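Side-chain contacts in rhamnose ABC transporter, periplasmic rhamnose-binding protein (Kribbella flavida, PDB 4KVF), which probably binds a carbohydrate, presumably rhamnose, outside the cell membrane and delivers it to an ABC transporter for uptake: residues V56-G61 / Y72-P77; T126-A131 / A282-L287. One frame throughout, in Å; residues are numbered along the deposited sequence.

Contact 1. Residues V56-G61 / Y72-P77; sequences VEVGGG and YKLVGP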
loop_
_atom_site.group_PDB
_atom_site.type_symbol
_atom_site.label_atom_id
_atom_site.label_comp_id
_atom_site.label_asym_id
_atom_site.label_seq_id
_atom_site.Cartn_x
_atom_site.Cartn_y
_atom_site.Cartn_z
ATOM N N VAL A 56 -9.117 -8.383 3.646
ATOM C CA VAL A 56 -9.044 -8.424 2.189
ATOM C C VAL A 56 -7.633 -8.790 1.759
ATOM O O VAL A 56 -7.431 -9.538 0.798
ATOM C CB VAL A 56 -9.428 -7.068 1.556
ATOM C CG1 VAL A 56 -9.289 -7.123 0.038
ATOM C CG2 VAL A 56 -10.846 -6.674 1.952
ATOM N N GLU A 57 -6.663 -8.267 2.503
ATOM C CA GLU A 57 -5.244 -8.469 2.225
ATOM C C GLU A 57 -4.842 -9.934 2.341
ATOM O O GLU A 57 -4.339 -10.528 1.386
ATOM C CB GLU A 57 -4.421 -7.622 3.193
ATOM C CG GLU A 57 -2.930 -7.651 2.979
ATOM C CD GLU A 57 -2.259 -6.465 3.654
ATOM O OE1 GLU A 57 -2.350 -6.348 4.898
ATOM O OE2 GLU A 57 -1.658 -5.639 2.936
ATOM N N VAL A 58 -5.060 -10.528 3.509
ATOM C CA VAL A 58 -4.674 -11.924 3.688
ATOM C C VAL A 58 -5.591 -12.868 2.914
ATOM O O VAL A 58 -5.204 -13.999 2.599
ATOM C CB VAL A 58 -4.603 -12.330 5.176
ATOM C CG1 VAL A 58 -3.495 -11.550 5.866
ATOM C CG2 VAL A 58 -5.958 -12.127 5.865
ATOM N N GLY A 59 -6.797 -12.394 2.610
ATOM C CA GLY A 59 -7.766 -13.156 1.842
ATOM C C GLY A 59 -7.269 -13.405 0.432
ATOM O O GLY A 59 -7.597 -14.415 -0.192
ATOM N N GLY A 60 -6.485 -12.462 -0.077
ATOM C CA GLY A 60 -5.860 -12.616 -1.374
ATOM C C GLY A 60 -4.803 -13.701 -1.314
ATOM O O GLY A 60 -4.619 -14.448 -2.272
ATOM N N GLY A 61 -4.098 -13.781 -0.190
ATOM C CA GLY A 61 -3.118 -14.831 0.006
ATOM C C GLY A 61 -3.800 -16.188 0.030
ATOM O O GLY A 61 -3.290 -17.150 -0.535
ATOM N N TYR A 72 -3.063 -22.866 3.689
ATOM C CA TYR A 72 -3.055 -21.482 4.188
ATOM C C TYR A 72 -3.265 -21.410 5.706
ATOM O O TYR A 72 -4.124 -22.097 6.250
ATOM C CB TYR A 72 -4.139 -20.684 3.459
ATOM C CG TYR A 72 -4.490 -19.332 4.043
ATOM C CD1 TYR A 72 -3.758 -18.199 3.715
ATOM C CD2 TYR A 72 -5.596 -19.180 4.874
ATOM C CE1 TYR A 72 -4.096 -16.954 4.225
ATOM C CE2 TYR A 72 -5.944 -17.941 5.386
ATOM C CZ TYR A 72 -5.191 -16.834 5.058
ATOM O OH TYR A 72 -5.541 -15.610 5.575
ATOM N N LYS A 73 -2.476 -20.578 6.380
ATOM C CA LYS A 73 -2.675 -20.323 7.800
ATOM C C LYS A 73 -2.609 -18.817 8.079
ATOM O O LYS A 73 -1.812 -18.098 7.473
ATOM C CB LYS A 73 -1.626 -21.073 8.620
ATOM C CG LYS A 73 -1.630 -20.747 10.098
ATOM C CD LYS A 73 -0.711 -21.698 10.850
ATOM C CE LYS A 73 -1.495 -22.758 11.609
ATOM N NZ LYS A 73 -1.925 -22.304 12.967
ATOM N N LEU A 74 -3.471 -18.350 8.977
ATOM C CA LEU A 74 -3.481 -16.953 9.396
ATOM C C LEU A 74 -3.297 -16.917 10.903
ATOM O O LEU A 74 -4.034 -17.579 11.642
ATOM C CB LEU A 74 -4.817 -16.292 9.023
ATOM C CG LEU A 74 -5.062 -14.822 9.407
ATOM C CD1 LEU A 74 -4.083 -13.885 8.690
ATOM C CD2 LEU A 74 -6.503 -14.391 9.128
ATOM N N VAL A 75 -2.302 -16.158 11.360
ATOM C CA VAL A 75 -2.094 -15.933 12.787
ATOM C C VAL A 75 -1.855 -14.442 13.016
ATOM O O VAL A 75 -1.577 -13.702 12.074
ATOM C CB VAL A 75 -0.874 -16.722 13.347
ATOM C CG1 VAL A 75 -1.021 -18.239 13.106
ATOM C CG2 VAL A 75 0.417 -16.206 12.747
ATOM N N GLY A 76 -1.947 -14.008 14.267
ATOM C CA GLY A 76 -1.617 -12.633 14.595
ATOM C C GLY A 76 -2.326 -12.081 15.814
ATOM O O GLY A 76 -3.312 -12.653 16.293
ATOM N N PRO A 77 -1.813 -10.959 16.336
ATOM C CA PRO A 77 -2.374 -10.332 17.537
ATOM C C PRO A 77 -3.683 -9.664 17.163
ATOM O O PRO A 77 -3.871 -9.344 15.993
ATOM C CB PRO A 77 -1.320 -9.278 17.898
ATOM C CG PRO A 77 -0.755 -8.875 16.575
ATOM C CD PRO A 77 -0.736 -10.148 15.732
#

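Contact 2. Residues T126-A131 / A282-L287; sequences TFDSDA and ADIGYL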
loop_
_atom_site.group_PDB
_atom_site.type_symbol
_atom_site.label_atom_id
_atom_site.label_comp_id
_atom_site.label_asym_id
_atom_site.label_seq_id
_atom_site.Cartn_x
_atom_site.Cartn_y
_atom_site.Cartn_z
ATOM N N THR A 126 8.310 -10.400 3.478
ATOM C CA THR A 126 7.634 -9.334 4.182
ATOM C C THR A 126 6.640 -8.654 3.246
ATOM O O THR A 126 6.727 -8.783 2.023
ATOM C CB THR A 126 8.636 -8.309 4.720
ATOM O OG1 THR A 126 9.538 -7.957 3.667
ATOM C CG2 THR A 126 9.451 -8.918 5.849
ATOM N N PHE A 127 5.680 -7.952 3.825
ATOM C CA PHE A 127 4.711 -7.204 3.028
ATOM C C PHE A 127 4.219 -6.005 3.799
ATOM O O PHE A 127 4.245 -6.001 5.027
ATOM C CB PHE A 127 3.546 -8.094 2.562
ATOM C CG PHE A 127 2.545 -8.430 3.641
ATOM C CD1 PHE A 127 2.806 -9.432 4.552
ATOM C CD2 PHE A 127 1.331 -7.765 3.716
ATOM C CE1 PHE A 127 1.876 -9.766 5.531
ATOM C CE2 PHE A 127 0.398 -8.087 4.702
ATOM C CZ PHE A 127 0.674 -9.093 5.604
ATOM N N ASP A 128 3.808 -4.974 3.070
ATOM C CA ASP A 128 3.304 -3.734 3.657
ATOM C C ASP A 128 4.418 -2.932 4.328
ATOM O O ASP A 128 4.754 -1.844 3.884
ATOM C CB ASP A 128 2.156 -4.006 4.637
ATOM C CG ASP A 128 0.921 -3.198 4.320
ATOM O OD1 ASP A 128 1.012 -1.953 4.332
ATOM O OD2 ASP A 128 -0.142 -3.806 4.067
ATOM N N SER A 129 4.991 -3.484 5.394
ATOM C CA SER A 129 6.120 -2.874 6.074
ATOM C C SER A 129 7.255 -3.881 6.120
ATOM O O SER A 129 7.058 -5.040 6.485
ATOM C CB SER A 129 5.736 -2.445 7.486
ATOM O OG SER A 129 4.761 -1.418 7.442
ATOM N N ASP A 130 8.445 -3.426 5.745
ATOM C CA ASP A 130 9.569 -4.329 5.539
ATOM C C ASP A 130 10.375 -4.540 6.821
ATOM O O ASP A 130 10.326 -3.717 7.749
ATOM C CB ASP A 130 10.456 -3.743 4.440
ATOM C CG ASP A 130 11.411 -4.760 3.848
ATOM O OD1 ASP A 130 11.313 -5.963 4.190
ATOM O OD2 ASP A 130 12.226 -4.340 3.009
ATOM N N ALA A 131 11.117 -5.645 6.867
ATOM C CA ALA A 131 12.095 -5.876 7.933
ATOM C C ALA A 131 13.463 -5.444 7.412
ATOM O O ALA A 131 13.587 -5.084 6.241
ATOM C CB ALA A 131 12.113 -7.351 8.333
ATOM N N ALA A 282 -5.758 -7.157 -1.585
ATOM C CA ALA A 282 -5.842 -8.576 -1.913
ATOM C C ALA A 282 -4.689 -8.998 -2.818
ATOM O O ALA A 282 -4.158 -10.105 -2.700
ATOM C CB ALA A 282 -7.196 -8.918 -2.549
ATOM N N ASP A 283 -4.281 -8.110 -3.719
ATOM C CA ASP A 283 -3.179 -8.436 -4.622
ATOM C C ASP A 283 -1.852 -8.514 -3.885
ATOM O O ASP A 283 -0.936 -9.210 -4.324
ATOM C CB ASP A 283 -3.063 -7.419 -5.768
ATOM C CG ASP A 283 -4.221 -7.497 -6.745
ATOM O OD1 ASP A 283 -4.899 -8.547 -6.806
ATOM O OD2 ASP A 283 -4.444 -6.503 -7.475
ATOM N N ILE A 284 -1.730 -7.775 -2.784
ATOM C CA ILE A 284 -0.507 -7.841 -1.987
ATOM C C ILE A 284 -0.335 -9.253 -1.407
ATOM O O ILE A 284 0.729 -9.866 -1.519
ATOM C CB ILE A 284 -0.527 -6.815 -0.832
ATOM C CG1 ILE A 284 -0.735 -5.397 -1.374
ATOM C CG2 ILE A 284 0.779 -6.878 -0.036
ATOM C CD1 ILE A 284 -0.918 -4.370 -0.267
ATOM N N GLY A 285 -1.396 -9.773 -0.806
ATOM C CA GLY A 285 -1.352 -11.098 -0.217
ATOM C C GLY A 285 -1.198 -12.173 -1.272
ATOM O O GLY A 285 -0.494 -13.167 -1.082
ATOM N N TYR A 286 -1.883 -11.975 -2.396
ATOM C CA TYR A 286 -1.811 -12.903 -3.529
ATOM C C TYR A 286 -0.386 -12.949 -4.085
ATOM O O TYR A 286 0.190 -14.024 -4.273
ATOM C CB TYR A 286 -2.834 -12.470 -4.592
ATOM C CG TYR A 286 -2.967 -13.366 -5.795
ATOM C CD1 TYR A 286 -2.025 -13.329 -6.818
ATOM C CD2 TYR A 286 -4.056 -14.212 -5.934
ATOM C CE1 TYR A 286 -2.158 -14.137 -7.939
ATOM C CE2 TYR A 286 -4.189 -15.030 -7.047
ATOM C CZ TYR A 286 -3.237 -14.978 -8.046
ATOM O OH TYR A 286 -3.368 -15.786 -9.161
ATOM N N LEU A 287 0.198 -11.782 -4.337
ATOM C CA LEU A 287 1.556 -11.735 -4.837
ATOM C C LEU A 287 2.535 -12.345 -3.838
ATOM O O LEU A 287 3.451 -13.056 -4.229
ATOM C CB LEU A 287 1.954 -10.295 -5.186
ATOM C CG LEU A 287 3.396 -10.074 -5.658
ATOM C CD1 LEU A 287 3.760 -11.004 -6.816
ATOM C CD2 LEU A 287 3.601 -8.613 -6.065
#

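Contact 1. Residues V56-G61 / Y72-P77
V58 meets Y72 and L74 where the helix of a beta-alpha-beta unit lies over its second strand. The unit runs through strand 41-45, helix 52-67 and strand 71-74, the last an outermost strand of the parallel six-stranded sheet in this periplasmic binding protein fold. Here helix and strand run nearly antiparallel, at 159°, with their axes 9.6 Å apart at closest. Alternation along the strand sends Y72 and L74 to the helix, whereas K73 packs with L92 of helix 85-94.

The apolar part is small and branched. V58 CG1 lies 3.7 Å from L74 CD1, and V58 CG2 touches both methyls of the leucine, the two side chains crossing at about a right angle. With V58 chi1 at -65°, CG1, anti to the carbonyl carbon, meets L74 CD1, while CG2, between that carbon and the backbone N, reaches the leucine and Y72 OH. At this axis separation the short, branched valine brings both its methyls against the forked end of L74; Y44 of the neighbouring strand 41-45 also touches both residues.

The aromatic part sets a long side chain against bare helix backbone. Y72 CG is anti to the backbone N (chi1 167°), which brings the ring to the helix, where CD1 comes within 4.2 Å of G61 C. A CB at G61 would point to the strand and be crowded mainly by V58 O; with glycine the ring lies beside bare main chain. Were this tyrosine replaced by an alanine, V58 and the backbone at G61 would probably lose the ring and hydroxyl packed against them. The phenol ends beside the valine, with Y72 OH 3.4 Å from V58 CB.

Contact 2. Residues T126-A131 / A282-L287
I284 rests its CG2 methyl against F127, joining helix 281-296 to the end of strand 123-127 in the parallel six-stranded sheet of the periplasmic binding protein fold. The segments are distant in sequence, so the contact packs a late helix onto a central strand of the N-terminal part.

I284 gives up the most surface. Its CG2, anti to the backbone N, comes 3.9 Å from F127 CD2 and 4.0 Å from F127 CB, and the two side chains cross at about a right angle. A beta-branched isoleucine suits the spot because it divides at CB: CG2 takes the phenylalanine, while the extended CG1-CD1 arm ends among acidic groups, touching E57 of helix 52-67 and lying loosely near D128.

F127 is buried, and its ring packs between the sheet and I284, with V101 and I140 of the flanking strands as further neighbours.

D128 follows directly and turns the chain. It is the middle residue of a classic gamma turn, with phi near 70° and S129 N bonded to F127 O at 2.7 Å. Its carboxylate swings back to the helix: OD2 lies 4.4 Å from I284 CD1, while OD1 accepts a hydrogen bond from Q142 NE2. Further along the loop, D130 OD1 pairs with R136 and accepts T126 OG1 at 2.7 Å, the hydroxyl arriving 43° out of the carboxylate plane.

Overall arrangement
Contacts 1 and 2 have centres 11 Å apart and reach the same sheet, contact 1 at its edge and contact 2 further in. Helix 52-67 connects them: V58 faces strand 71-74, while E57, the residue before, points to the other contact. E57 OE1 packs 3.3 Å from F127 CE2, and E57 OE2 lies only 2.6 Å from D128 OD2, a separation at which the two carboxylates probably share a proton. Where helices 52-67 and 281-296 meet, V56 O lies 3.4 Å from A282 CB. In this family sugars bind in the cleft between the domains, near the C-terminal strand ends; the turn at D128 is consistent with such a position.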